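Local coordinates for putative glutathionylspermidine synthase (Methylobacillus flagellatus, PDB 3N6X), which probably acts as an ATP-dependent ligase of the circularly permuted ATP-grasp family, resembling glutathionylspermidine synthase, though its substrates are not established, at residues P345-S350 / K356-N361; Y158-N163 / I404-L409. All coordinates share one frame; numbering follows the deposited sequence.

How the contacts relate
Both contacts involve the four-stranded antiparallel sheet in which strands 347-348 and 403-407 are neighbours, and their centres lie about 13 Å apart. Both are partly buried. Contact 1, about 25 Å from the centre of the chain, packs the outermost strand 347-348 on helix 352-360, with Val-358 and Leu-349 buried and Tyr-357 exposed at the margin. Contact 2, about 13 Å from that centre, instead joins two sheets, through buried Gln-406, partly exposed leucines and a bridging water. The two share the backbone pairing of Tyr-347 with Ala-405 and a side-chain bond. Along the chain, contact 1 is nested within the loop that contact 2 closes.

Contact 1: P345-S350 / K356-N361; sequences PTYQLS and KYVLDN
The rings of Tyr-347 and Tyr-357 lie almost parallel, their planes only 14° apart, but slid so far past one another that they barely overlap, with centroids 4.9 Å apart. The phenol end of Tyr-347 meets the CD1-CE1 side of the Tyr-357 ring: Tyr-347 OH is 3.3 Å from Tyr-357 CE1, and Tyr-347 CZ lies 3.5 Å from that same CE1. On the other side of the Tyr-357 plane, Asn-361 sets ND2 above the centre of the ring. That amide is held there by donating to Tyr-357 O (ND2 to O, 2.9 Å), an oxygen near the end of the helix, where a short polar side chain can fold back onto the last turn. With chi1 at -178°, CG trans to N, the Tyr-357 ring lies between Tyr-347 and the Asn-361 amide. Deeper in, Val-358 serves as the aliphatic counterpart: its CG2 reaches Tyr-347 CB at 3.6 Å and Leu-349 CD1 at 4.0 Å, while CG1 faces Leu-349 CD2. The elements joined are the outermost strand, 347-348, of an antiparallel four-stranded sheet and the helix directly after it, 352-360, which lies against the sheet beside helix 386-398. Such a sheet with helices packed on it is consistent with the smaller subdomain of an ATP-grasp fold. Branched Val-358 and Leu-349 suit the buried layer, where Val-358 also rests on Ala-405 and Leu-349 on Ile-396; tyrosines suit the margin, combining a broad apolar ring with a hydroxyl tolerant of water. A serine in place of Tyr-347 would probably leave the Tyr-357 ring without its neighbour and Val-358 CG2 less well covered. The Asp-354 carboxylate, on the same helix, takes a hydrogen bond through OD2 from the backbone N of Gln-348.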
loop_
_atom_site.group_PDB
_atom_site.type_symbol
_atom_site.label_atom_id
_atom_site.label_comp_id
_atom_site.label_asym_id
_atom_site.label_seq_id
_atom_site.Cartn_x
_atom_site.Cartn_y
_atom_site.Cartn_z
ATOM N N PRO A 345 2.760 15.852 -9.255
ATOM C CA PRO A 345 3.028 17.169 -8.637
ATOM C C PRO A 345 2.089 17.370 -7.450
ATOM O O PRO A 345 0.882 17.113 -7.566
ATOM C CB PRO A 345 2.758 18.161 -9.775
ATOM C CG PRO A 345 2.891 17.349 -11.026
ATOM C CD PRO A 345 2.377 15.995 -10.674
ATOM N N THR A 346 2.661 17.616 -6.271
ATOM C CA THR A 346 1.867 17.686 -5.049
ATOM C C THR A 346 2.122 18.958 -4.304
ATOM O O THR A 346 3.274 19.322 -4.070
ATOM C CB THR A 346 2.098 16.437 -4.176
ATOM O OG1 THR A 346 1.983 15.285 -4.992
ATOM C CG2 THR A 346 1.100 16.331 -3.022
ATOM N N TYR A 347 1.044 19.643 -3.926
ATOM C CA TYR A 347 1.113 20.890 -3.174
ATOM C C TYR A 347 0.895 20.599 -1.713
ATOM O O TYR A 347 -0.022 19.863 -1.383
ATOM C CB TYR A 347 0.035 21.870 -3.678
ATOM C CG TYR A 347 0.184 22.230 -5.139
ATOM C CD1 TYR A 347 1.019 23.271 -5.539
ATOM C CD2 TYR A 347 -0.519 21.541 -6.125
ATOM C CE1 TYR A 347 1.131 23.634 -6.880
ATOM C CE2 TYR A 347 -0.402 21.885 -7.471
ATOM C CZ TYR A 347 0.445 22.917 -7.846
ATOM O OH TYR A 347 0.623 23.224 -9.177
ATOM N N GLN A 348 1.747 21.135 -0.832
ATOM C CA GLN A 348 1.563 20.963 0.618
ATOM C C GLN A 348 0.983 22.261 1.176
ATOM O O GLN A 348 1.682 23.271 1.232
ATOM C CB GLN A 348 2.887 20.600 1.325
ATOM C CG GLN A 348 3.430 19.197 0.975
ATOM C CD GLN A 348 4.096 19.187 -0.386
ATOM O OE1 GLN A 348 4.958 20.024 -0.690
ATOM N NE2 GLN A 348 3.639 18.303 -1.269
ATOM N N LEU A 349 -0.320 22.249 1.528
ATOM C CA LEU A 349 -1.039 23.449 1.997
ATOM C C LEU A 349 -0.515 24.005 3.313
ATOM O O LEU A 349 -0.857 25.120 3.680
ATOM C CB LEU A 349 -2.568 23.232 2.016
ATOM C CG LEU A 349 -3.256 23.293 0.639
ATOM C CD1 LEU A 349 -2.958 22.055 -0.198
ATOM C CD2 LEU A 349 -4.716 23.440 0.781
ATOM N N SER A 350 0.429 23.288 3.947
ATOM C CA SER A 350 1.166 23.776 5.113
ATOM C C SER A 350 2.171 24.869 4.678
ATOM O O SER A 350 2.723 25.565 5.527
ATOM C CB SER A 350 1.922 22.628 5.776
ATOM O OG SER A 350 2.846 22.031 4.881
ATOM N N LYS A 356 -1.479 29.482 -1.276
ATOM C CA LYS A 356 -1.895 30.588 -2.143
ATOM C C LYS A 356 -2.311 30.073 -3.518
ATOM O O LYS A 356 -3.383 30.432 -4.008
ATOM C CB LYS A 356 -0.777 31.630 -2.267
ATOM C CG LYS A 356 -0.996 32.637 -3.397
ATOM C CD LYS A 356 0.061 33.730 -3.409
ATOM C CE LYS A 356 1.461 33.219 -3.637
ATOM N NZ LYS A 356 2.435 34.333 -3.717
ATOM N N TYR A 357 -1.478 29.201 -4.124
ATOM C CA TYR A 357 -1.751 28.640 -5.446
ATOM C C TYR A 357 -3.014 27.804 -5.445
ATOM O O TYR A 357 -3.872 28.004 -6.299
ATOM C CB TYR A 357 -0.549 27.812 -5.969
ATOM C CG TYR A 357 -0.784 27.270 -7.361
ATOM C CD1 TYR A 357 -1.413 26.042 -7.557
ATOM C CD2 TYR A 357 -0.466 28.025 -8.487
ATOM C CE1 TYR A 357 -1.689 25.566 -8.837
ATOM C CE2 TYR A 357 -0.724 27.554 -9.771
ATOM C CZ TYR A 357 -1.343 26.327 -9.942
ATOM O OH TYR A 357 -1.618 25.870 -11.205
ATOM N N VAL A 358 -3.127 26.860 -4.497
ATOM C CA VAL A 358 -4.267 25.951 -4.417
ATOM C C VAL A 358 -5.597 26.689 -4.280
ATOM O O VAL A 358 -6.509 26.417 -5.049
ATOM C CB VAL A 358 -4.075 24.856 -3.338
ATOM C CG1 VAL A 358 -5.335 24.000 -3.190
ATOM C CG2 VAL A 358 -2.875 23.984 -3.666
ATOM N N LEU A 359 -5.694 27.659 -3.332
ATOM C CA LEU A 359 -6.925 28.438 -3.128
ATOM C C LEU A 359 -7.280 29.273 -4.350
ATOM O O LEU A 359 -8.461 29.508 -4.603
ATOM C CB LEU A 359 -6.814 29.324 -1.888
ATOM C CG LEU A 359 -6.750 28.589 -0.550
ATOM C CD1 LEU A 359 -6.551 29.555 0.577
ATOM C CD2 LEU A 359 -8.006 27.748 -0.317
ATOM N N ASP A 360 -6.267 29.671 -5.140
ATOM C CA ASP A 360 -6.476 30.458 -6.357
ATOM C C ASP A 360 -6.890 29.593 -7.577
ATOM O O ASP A 360 -7.449 30.122 -8.533
ATOM C CB ASP A 360 -5.223 31.300 -6.687
ATOM C CG ASP A 360 -5.471 32.403 -7.703
ATOM O OD1 ASP A 360 -6.394 33.232 -7.475
ATOM O OD2 ASP A 360 -4.756 32.436 -8.729
ATOM N N ASN A 361 -6.600 28.276 -7.546
ATOM C CA ASN A 361 -6.896 27.371 -8.664
ATOM C C ASN A 361 -7.666 26.136 -8.188
ATOM O O ASN A 361 -7.574 25.071 -8.799
ATOM C CB ASN A 361 -5.599 26.965 -9.367
ATOM C CG ASN A 361 -4.831 28.130 -9.908
ATOM O OD1 ASN A 361 -5.087 28.609 -11.007
ATOM N ND2 ASN A 361 -3.879 28.622 -9.142
#

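Contact 2: Y158-N163 / I404-L409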
loop_
_atom_site.group_PDB
_atom_site.type_symbol
_atom_site.label_atom_id
_atom_site.label_comp_id
_atom_site.label_asym_id
_atom_site.label_seq_id
_atom_site.Cartn_x
_atom_site.Cartn_y
_atom_site.Cartn_z
ATOM N N TYR A 158 1.611 6.512 -12.479
ATOM C CA TYR A 158 2.036 7.477 -11.461
ATOM C C TYR A 158 1.968 6.896 -10.061
ATOM O O TYR A 158 0.957 6.290 -9.700
ATOM C CB TYR A 158 1.165 8.739 -11.511
ATOM C CG TYR A 158 1.333 9.555 -12.765
ATOM C CD1 TYR A 158 2.278 10.575 -12.834
ATOM C CD2 TYR A 158 0.497 9.366 -13.859
ATOM C CE1 TYR A 158 2.411 11.361 -13.977
ATOM C CE2 TYR A 158 0.640 10.124 -15.017
ATOM C CZ TYR A 158 1.582 11.139 -15.065
ATOM O OH TYR A 158 1.708 11.892 -16.209
ATOM N N VAL A 159 2.998 7.159 -9.230
ATOM C CA VAL A 159 2.954 6.760 -7.814
ATOM C C VAL A 159 2.219 7.856 -7.047
ATOM O O VAL A 159 2.694 8.984 -7.001
ATOM C CB VAL A 159 4.361 6.504 -7.205
ATOM C CG1 VAL A 159 4.257 6.172 -5.717
ATOM C CG2 VAL A 159 5.105 5.410 -7.961
ATOM N N LEU A 160 1.059 7.543 -6.477
ATOM C CA LEU A 160 0.298 8.528 -5.697
ATOM C C LEU A 160 0.876 8.714 -4.298
ATOM O O LEU A 160 0.802 9.812 -3.746
ATOM C CB LEU A 160 -1.174 8.090 -5.558
ATOM C CG LEU A 160 -2.141 8.453 -6.675
ATOM C CD1 LEU A 160 -3.554 8.305 -6.197
ATOM C CD2 LEU A 160 -1.942 9.866 -7.144
ATOM N N GLU A 161 1.365 7.621 -3.690
ATOM C CA GLU A 161 1.787 7.612 -2.292
ATOM C C GLU A 161 2.620 6.377 -1.993
ATOM O O GLU A 161 2.409 5.333 -2.606
ATOM C CB GLU A 161 0.520 7.594 -1.396
ATOM C CG GLU A 161 0.747 7.957 0.060
ATOM C CD GLU A 161 -0.524 8.040 0.885
ATOM O OE1 GLU A 161 -1.553 7.464 0.460
ATOM O OE2 GLU A 161 -0.491 8.684 1.959
ATOM N N ASP A 162 3.514 6.474 -0.989
ATOM C CA ASP A 162 4.304 5.342 -0.499
ATOM C C ASP A 162 3.747 4.917 0.881
ATOM O O ASP A 162 3.253 5.767 1.614
ATOM C CB ASP A 162 5.798 5.730 -0.400
ATOM C CG ASP A 162 6.414 6.167 -1.730
ATOM O OD1 ASP A 162 6.523 5.317 -2.644
ATOM O OD2 ASP A 162 6.817 7.353 -1.842
ATOM N N ASN A 163 3.767 3.606 1.202
ATOM C CA ASN A 163 3.262 3.091 2.500
ATOM C C ASN A 163 4.318 2.212 3.136
ATOM O O ASN A 163 4.472 1.058 2.737
ATOM C CB ASN A 163 1.950 2.312 2.318
ATOM C CG ASN A 163 0.870 3.097 1.635
ATOM O OD1 ASN A 163 0.162 3.897 2.256
ATOM N ND2 ASN A 163 0.734 2.897 0.330
ATOM N N ILE A 404 -3.242 18.455 1.295
ATOM C CA ILE A 404 -2.350 18.392 0.156
ATOM C C ILE A 404 -3.234 18.508 -1.054
ATOM O O ILE A 404 -4.439 18.258 -0.951
ATOM C CB ILE A 404 -1.451 17.107 0.108
ATOM C CG1 ILE A 404 -2.277 15.813 0.096
ATOM C CG2 ILE A 404 -0.393 17.102 1.199
ATOM C CD1 ILE A 404 -2.256 15.117 -1.232
ATOM N N ALA A 405 -2.679 18.917 -2.186
ATOM C CA ALA A 405 -3.463 19.022 -3.416
ATOM C C ALA A 405 -2.658 18.544 -4.597
ATOM O O ALA A 405 -1.440 18.663 -4.596
ATOM C CB ALA A 405 -3.937 20.459 -3.637
ATOM N N GLN A 406 -3.328 17.959 -5.582
ATOM C CA GLN A 406 -2.679 17.461 -6.787
ATOM C C GLN A 406 -3.515 17.861 -7.993
ATOM O O GLN A 406 -4.725 18.058 -7.856
ATOM C CB GLN A 406 -2.551 15.924 -6.725
ATOM C CG GLN A 406 -1.526 15.415 -5.700
ATOM C CD GLN A 406 -1.669 13.939 -5.422
ATOM O OE1 GLN A 406 -2.743 13.349 -5.587
ATOM N NE2 GLN A 406 -0.603 13.322 -4.928
ATOM N N PRO A 407 -2.921 17.960 -9.200
ATOM C CA PRO A 407 -3.751 18.218 -10.384
ATOM C C PRO A 407 -4.705 17.044 -10.629
ATOM O O PRO A 407 -4.382 15.916 -10.253
ATOM C CB PRO A 407 -2.726 18.356 -11.509
ATOM C CG PRO A 407 -1.547 17.573 -11.045
ATOM C CD PRO A 407 -1.507 17.732 -9.564
ATOM N N THR A 408 -5.903 17.310 -11.188
ATOM C CA THR A 408 -6.874 16.240 -11.479
ATOM C C THR A 408 -6.350 15.401 -12.640
ATOM O O THR A 408 -6.170 15.917 -13.746
ATOM C CB THR A 408 -8.295 16.815 -11.711
ATOM O OG1 THR A 408 -8.662 17.612 -10.578
ATOM C CG2 THR A 408 -9.347 15.717 -11.926
ATOM N N LEU A 409 -5.995 14.142 -12.351
ATOM C CA LEU A 409 -5.380 13.244 -13.326
ATOM C C LEU A 409 -6.420 12.479 -14.121
ATOM O O LEU A 409 -7.475 12.127 -13.577
ATOM C CB LEU A 409 -4.438 12.246 -12.617
ATOM C CG LEU A 409 -3.209 12.824 -11.911
ATOM C CD1 LEU A 409 -2.605 11.803 -10.973
ATOM C CD2 LEU A 409 -2.165 13.293 -12.909
HETATM O O HOH W 1 -1.153 11.482 -2.508
#
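Leu-160 and Leu-409 supply the apolar part of this contact, meeting methyl to methyl with Leu-160 CD2 4.3 Å from Leu-409 CD1, a loose approach. The same Leu-160 CD2 lies 3.9 Å from Gln-406 OE1, where the two side chains pass at a slant. The two backbones come no closer than 9.5 Å, from CA of Leu-160 to CA of Gln-406, which is why long side chains such as leucine and glutamine are needed to meet.

The polar part runs through water. One molecule donates to Leu-160 O at 2.9 Å and accepts a weak bond from Gln-406 NE2 at 3.1 Å. Beyond CG the Gln-406 chain is extended (chi2 166°), carrying its amide out from strand 403-407 toward the other sheet. Both ends of that amide have further partners: OE1 takes a bond from Lys-368 NZ, and NE2 gives one to Thr-346 OG1. A neutral group that both donates and accepts suits the buried place of Gln-406.

In the backbone, Leu-160 and Glu-161 both pair with Asp-148 on strand 144-151, which, with the helix-like backbone of Leu-160, fits a classic beta bulge.

Between these two segments, then, the sheets are joined by a loose methyl contact and a water bridge, not by direct bonds, chemistry that probably demands little exact alignment.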